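Local coordinates for CoA-binding domain-containing protein (Thermus thermophilus, PDB 1IUK) that probably binds coenzyme A through a Rossmann-like domain, its precise cellular role being unknown, at residues Ser63-Phe77 with Glu89-Gln101. Sequence-based numbering, arbitrary orientation.
Sequences SLLDLKEPVDILDVF and EVLALRPGLVWLQ
Over one face of the Phe-77 ring sits Gln-101, its CG 3.4 Å from the ring centroid in a CH-pi contact. The Trp-99 indole lies alongside Asp-75, carboxylate and ring planes 81° apart, and its NE1 bonds to the backbone O of Arg-124. Asp-75 and Trp-99 pair within strands 73-76 and 98-100, and Phe-77 and Gln-101 directly follow them; the strands are neighbours in the parallel sheet of a Rossmann-like CoA-binding domain, joined by a beta-alpha-beta crossover through helix 87-93. Gln-101 bends at chi2 (-75°), which turns its amide back toward strand 73-76, where NE2 donates to the syn lone pair of Asp-75 OD1 at 2.5 Å, shorter than such a bond normally is, so the length is doubtful. An alanine here would take away both the ring cover and the amide, and would probably leave Asp-75 OD1 without this donor and Phe-77 freer to shift. Between the strands, Leu-74 N bonds to Leu-97 O, Trp-99 N to Leu-74 O, Val-76 N to Trp-99 O and Gln-101 N to Val-76 O.

On the sheet face bearing Leu-74, the crossover helix packs through Val-90, whose CG2 touches both Leu-64 CD1 (3.8 Å) and Leu-74 CD2. Leu-93 CG stands anti to the backbone N (chi1 169°), which carries CD1 to 3.9 Å from Val-71 CG2. Water 1 bridges the helix end to the incoming loop, accepting from Val-71 N and donating to Leu-93 O. Farther back, Glu-89 OE2 is hydrogen-bonded to His-86 ND1, while Leu-64 N reaches Glu-89 OE1 at 2.9 Å from above the carboxylate plane.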
loop_
_atom_site.group_PDB
_atom_site.type_symbol
_atom_site.label_atom_id
_atom_site.label_comp_id
_atom_site.label_asym_id
_atom_site.label_seq_id
_atom_site.Cartn_x
_atom_site.Cartn_y
_atom_site.Cartn_z
ATOM N N SER A 63 -5.473 -11.257 5.655
ATOM C CA SER A 63 -4.917 -10.311 6.620
ATOM C C SER A 63 -3.456 -9.994 6.396
ATOM O O SER A 63 -2.695 -10.831 5.920
ATOM C CB SER A 63 -5.068 -10.862 8.035
ATOM O OG SER A 63 -3.972 -10.474 8.855
ATOM N N LEU A 64 -3.065 -8.786 6.777
ATOM C CA LEU A 64 -1.687 -8.350 6.630
ATOM C C LEU A 64 -0.748 -9.298 7.355
ATOM O O LEU A 64 0.368 -9.532 6.911
ATOM C CB LEU A 64 -1.520 -6.934 7.183
ATOM C CG LEU A 64 -2.113 -5.781 6.370
ATOM C CD1 LEU A 64 -1.907 -4.479 7.123
ATOM C CD2 LEU A 64 -1.454 -5.721 4.983
ATOM N N LEU A 65 -1.209 -9.852 8.467
ATOM C CA LEU A 65 -0.390 -10.763 9.256
ATOM C C LEU A 65 -0.181 -12.102 8.566
ATOM O O LEU A 65 0.613 -12.919 9.022
ATOM C CB LEU A 65 -1.022 -10.980 10.634
ATOM C CG LEU A 65 -1.253 -9.745 11.519
ATOM C CD1 LEU A 65 -0.034 -8.846 11.490
ATOM C CD2 LEU A 65 -2.487 -8.996 11.030
ATOM N N ASP A 66 -0.892 -12.333 7.466
ATOM C CA ASP A 66 -0.732 -13.580 6.722
ATOM C C ASP A 66 0.467 -13.474 5.773
ATOM O O ASP A 66 0.943 -14.480 5.256
ATOM C CB ASP A 66 -1.983 -13.888 5.899
ATOM C CG ASP A 66 -3.126 -14.446 6.730
ATOM O OD1 ASP A 66 -4.286 -14.111 6.405
ATOM O OD2 ASP A 66 -2.872 -15.219 7.688
ATOM N N LEU A 67 0.946 -12.256 5.538
ATOM C CA LEU A 67 2.081 -12.049 4.645
ATOM C C LEU A 67 3.283 -12.734 5.260
ATOM O O LEU A 67 3.493 -12.679 6.475
ATOM C CB LEU A 67 2.353 -10.552 4.450
ATOM C CG LEU A 67 1.305 -9.813 3.599
ATOM C CD1 LEU A 67 1.652 -8.331 3.433
ATOM C CD2 LEU A 67 1.225 -10.497 2.253
ATOM N N LYS A 68 4.082 -13.375 4.420
ATOM C CA LYS A 68 5.241 -14.105 4.905
ATOM C C LYS A 68 6.584 -13.405 4.677
ATOM O O LYS A 68 7.634 -14.054 4.691
ATOM C CB LYS A 68 5.254 -15.513 4.280
ATOM C CG LYS A 68 4.141 -16.446 4.789
ATOM C CD LYS A 68 4.144 -16.543 6.326
ATOM C CE LYS A 68 3.275 -17.698 6.835
ATOM N NZ LYS A 68 2.359 -17.288 7.946
ATOM N N GLU A 69 6.555 -12.089 4.484
ATOM C CA GLU A 69 7.785 -11.331 4.276
ATOM C C GLU A 69 7.597 -9.853 4.612
ATOM O O GLU A 69 6.478 -9.348 4.604
ATOM C CB GLU A 69 8.267 -11.495 2.833
ATOM C CG GLU A 69 7.580 -10.598 1.823
ATOM C CD GLU A 69 8.259 -10.632 0.469
ATOM O OE1 GLU A 69 9.423 -10.180 0.364
ATOM O OE2 GLU A 69 7.629 -11.113 -0.492
ATOM N N PRO A 70 8.694 -9.145 4.933
ATOM C CA PRO A 70 8.629 -7.721 5.277
ATOM C C PRO A 70 8.032 -6.896 4.161
ATOM O O PRO A 70 8.221 -7.209 2.993
ATOM C CB PRO A 70 10.078 -7.347 5.556
ATOM C CG PRO A 70 10.722 -8.647 5.901
ATOM C CD PRO A 70 10.073 -9.650 5.008
ATOM N N VAL A 71 7.318 -5.840 4.535
ATOM C CA VAL A 71 6.657 -4.964 3.577
ATOM C C VAL A 71 7.302 -3.593 3.602
ATOM O O VAL A 71 7.353 -2.933 4.641
ATOM C CB VAL A 71 5.161 -4.842 3.919
ATOM C CG1 VAL A 71 4.526 -3.704 3.139
ATOM C CG2 VAL A 71 4.470 -6.171 3.635
ATOM N N ASP A 72 7.807 -3.166 2.449
ATOM C CA ASP A 72 8.463 -1.867 2.338
ATOM C C ASP A 72 7.449 -0.753 2.233
ATOM O O ASP A 72 7.629 0.312 2.811
ATOM C CB ASP A 72 9.395 -1.850 1.122
ATOM C CG ASP A 72 10.579 -2.791 1.287
ATOM O OD1 ASP A 72 10.804 -3.632 0.403
ATOM O OD2 ASP A 72 11.287 -2.695 2.307
ATOM N N ILE A 73 6.373 -1.010 1.491
ATOM C CA ILE A 73 5.312 -0.026 1.307
ATOM C C ILE A 73 3.949 -0.684 1.434
ATOM O O ILE A 73 3.701 -1.731 0.828
ATOM C CB ILE A 73 5.370 0.627 -0.100
ATOM C CG1 ILE A 73 6.740 1.283 -0.311
ATOM C CG2 ILE A 73 4.228 1.649 -0.254
ATOM C CD1 ILE A 73 6.884 1.984 -1.648
ATOM N N LEU A 74 3.076 -0.089 2.242
ATOM C CA LEU A 74 1.720 -0.608 2.372
ATOM C C LEU A 74 0.850 0.394 1.609
ATOM O O LEU A 74 0.627 1.515 2.074
ATOM C CB LEU A 74 1.273 -0.690 3.842
ATOM C CG LEU A 74 -0.167 -1.202 4.018
ATOM C CD1 LEU A 74 -0.246 -2.660 3.624
ATOM C CD2 LEU A 74 -0.622 -1.006 5.451
ATOM N N ASP A 75 0.408 0.002 0.412
ATOM C CA ASP A 75 -0.437 0.854 -0.438
ATOM C C ASP A 75 -1.871 0.546 -0.023
ATOM O O ASP A 75 -2.377 -0.544 -0.286
ATOM C CB ASP A 75 -0.210 0.485 -1.905
ATOM C CG ASP A 75 -0.662 1.568 -2.876
ATOM O OD1 ASP A 75 -0.904 2.728 -2.470
ATOM O OD2 ASP A 75 -0.761 1.235 -4.075
ATOM N N VAL A 76 -2.499 1.516 0.636
ATOM C CA VAL A 76 -3.842 1.371 1.172
ATOM C C VAL A 76 -4.962 1.941 0.314
ATOM O O VAL A 76 -5.010 3.144 0.041
ATOM C CB VAL A 76 -3.925 2.022 2.588
ATOM C CG1 VAL A 76 -5.273 1.721 3.237
ATOM C CG2 VAL A 76 -2.790 1.497 3.467
ATOM N N PHE A 77 -5.878 1.065 -0.078
ATOM C CA PHE A 77 -7.024 1.464 -0.880
ATOM C C PHE A 77 -8.324 1.407 -0.068
ATOM O O PHE A 77 -9.388 1.779 -0.575
ATOM C CB PHE A 77 -7.144 0.559 -2.114
ATOM C CG PHE A 77 -6.106 0.835 -3.179
ATOM C CD1 PHE A 77 -6.356 1.760 -4.197
ATOM C CD2 PHE A 77 -4.881 0.177 -3.157
ATOM C CE1 PHE A 77 -5.390 2.022 -5.181
ATOM C CE2 PHE A 77 -3.910 0.434 -4.135
ATOM C CZ PHE A 77 -4.171 1.360 -5.148
ATOM N N GLU A 89 -3.566 -4.651 12.874
ATOM C CA GLU A 89 -2.759 -5.458 11.957
ATOM C C GLU A 89 -1.701 -4.607 11.233
ATOM O O GLU A 89 -0.636 -5.107 10.862
ATOM C CB GLU A 89 -3.660 -6.179 10.949
ATOM C CG GLU A 89 -4.390 -5.272 9.984
ATOM C CD GLU A 89 -4.906 -6.011 8.751
ATOM O OE1 GLU A 89 -4.625 -7.222 8.603
ATOM O OE2 GLU A 89 -5.595 -5.380 7.923
ATOM N N VAL A 90 -1.995 -3.325 11.041
ATOM C CA VAL A 90 -1.051 -2.420 10.385
ATOM C C VAL A 90 0.144 -2.208 11.316
ATOM O O VAL A 90 1.296 -2.405 10.929
ATOM C CB VAL A 90 -1.716 -1.044 10.053
ATOM C CG1 VAL A 90 -0.658 -0.011 9.685
ATOM C CG2 VAL A 90 -2.702 -1.210 8.887
ATOM N N LEU A 91 -0.137 -1.826 12.556
ATOM C CA LEU A 91 0.923 -1.607 13.533
ATOM C C LEU A 91 1.734 -2.874 13.777
ATOM O O LEU A 91 2.937 -2.807 13.999
ATOM C CB LEU A 91 0.320 -1.094 14.836
ATOM C CG LEU A 91 -0.264 0.323 14.730
ATOM C CD1 LEU A 91 -1.061 0.633 15.985
ATOM C CD2 LEU A 91 0.850 1.346 14.536
ATOM N N ALA A 92 1.084 -4.033 13.713
ATOM C CA ALA A 92 1.765 -5.309 13.926
ATOM C C ALA A 92 2.722 -5.658 12.790
ATOM O O ALA A 92 3.828 -6.154 13.016
ATOM C CB ALA A 92 0.745 -6.415 14.083
ATOM N N LEU A 93 2.280 -5.409 11.561
ATOM C CA LEU A 93 3.097 -5.692 10.391
ATOM C C LEU A 93 4.279 -4.731 10.335
ATOM O O LEU A 93 5.375 -5.107 9.900
ATOM C CB LEU A 93 2.258 -5.536 9.118
ATOM C CG LEU A 93 2.992 -5.527 7.769
ATOM C CD1 LEU A 93 3.153 -6.957 7.272
ATOM C CD2 LEU A 93 2.205 -4.691 6.763
ATOM N N ARG A 94 4.042 -3.499 10.793
ATOM C CA ARG A 94 5.037 -2.434 10.783
ATOM C C ARG A 94 5.716 -2.300 9.403
ATOM O O ARG A 94 6.909 -2.590 9.247
ATOM C CB ARG A 94 6.093 -2.655 11.873
ATOM C CG ARG A 94 6.262 -1.435 12.783
ATOM C CD ARG A 94 7.439 -1.569 13.771
ATOM N NE ARG A 94 8.205 -0.323 13.892
ATOM C CZ ARG A 94 7.707 0.828 14.337
ATOM N NH1 ARG A 94 6.436 0.912 14.711
ATOM N NH2 ARG A 94 8.474 1.908 14.398
ATOM N N PRO A 95 4.958 -1.844 8.386
ATOM C CA PRO A 95 5.532 -1.691 7.047
ATOM C C PRO A 95 6.482 -0.504 7.111
ATOM O O PRO A 95 6.358 0.331 8.011
ATOM C CB PRO A 95 4.313 -1.401 6.173
ATOM C CG PRO A 95 3.399 -0.684 7.083
ATOM C CD PRO A 95 3.560 -1.384 8.418
ATOM N N GLY A 96 7.420 -0.424 6.166
ATOM C CA GLY A 96 8.368 0.674 6.162
ATOM C C GLY A 96 7.734 2.024 5.899
ATOM O O GLY A 96 8.242 3.058 6.334
ATOM N N LEU A 97 6.619 2.022 5.175
ATOM C CA LEU A 97 5.920 3.257 4.825
ATOM C C LEU A 97 4.454 2.939 4.531
ATOM O O LEU A 97 4.164 1.906 3.921
ATOM C CB LEU A 97 6.572 3.865 3.580
ATOM C CG LEU A 97 5.918 5.070 2.894
ATOM C CD1 LEU A 97 6.006 6.283 3.789
ATOM C CD2 LEU A 97 6.641 5.352 1.588
ATOM N N VAL A 98 3.539 3.801 4.983
ATOM C CA VAL A 98 2.113 3.604 4.721
ATOM C C VAL A 98 1.667 4.675 3.738
ATOM O O VAL A 98 1.865 5.868 3.953
ATOM C CB VAL A 98 1.259 3.684 6.009
ATOM C CG1 VAL A 98 -0.228 3.749 5.658
ATOM C CG2 VAL A 98 1.534 2.457 6.858
ATOM N N TRP A 99 1.066 4.219 2.646
ATOM C CA TRP A 99 0.614 5.100 1.573
ATOM C C TRP A 99 -0.904 5.057 1.441
ATOM O O TRP A 99 -1.454 4.049 0.993
ATOM C CB TRP A 99 1.252 4.633 0.251
ATOM C CG TRP A 99 1.092 5.578 -0.911
ATOM C CD1 TRP A 99 -0.052 5.826 -1.626
ATOM C CD2 TRP A 99 2.105 6.428 -1.465
ATOM N NE1 TRP A 99 0.188 6.780 -2.583
ATOM C CE2 TRP A 99 1.503 7.169 -2.507
ATOM C CE3 TRP A 99 3.465 6.638 -1.179
ATOM C CZ2 TRP A 99 2.215 8.109 -3.267
ATOM C CZ3 TRP A 99 4.174 7.576 -1.937
ATOM C CH2 TRP A 99 3.543 8.299 -2.968
ATOM N N LEU A 100 -1.579 6.131 1.832
ATOM C CA LEU A 100 -3.033 6.165 1.706
ATOM C C LEU A 100 -3.371 6.689 0.313
ATOM O O LEU A 100 -2.988 7.810 -0.050
ATOM C CB LEU A 100 -3.645 7.082 2.763
ATOM C CG LEU A 100 -3.314 6.722 4.216
ATOM C CD1 LEU A 100 -4.104 7.653 5.145
ATOM C CD2 LEU A 100 -3.633 5.239 4.487
ATOM N N GLN A 101 -4.087 5.879 -0.461
ATOM C CA GLN A 101 -4.451 6.261 -1.820
ATOM C C GLN A 101 -5.399 7.465 -1.905
ATOM O O GLN A 101 -5.887 7.963 -0.895
ATOM C CB GLN A 101 -5.029 5.048 -2.544
ATOM C CG GLN A 101 -3.954 4.051 -2.967
ATOM C CD GLN A 101 -3.159 4.539 -4.179
ATOM O OE1 GLN A 101 -3.733 5.044 -5.150
ATOM N NE2 GLN A 101 -1.842 4.388 -4.126
HETATM O O HOH W 1 6.752 -5.408 7.341
#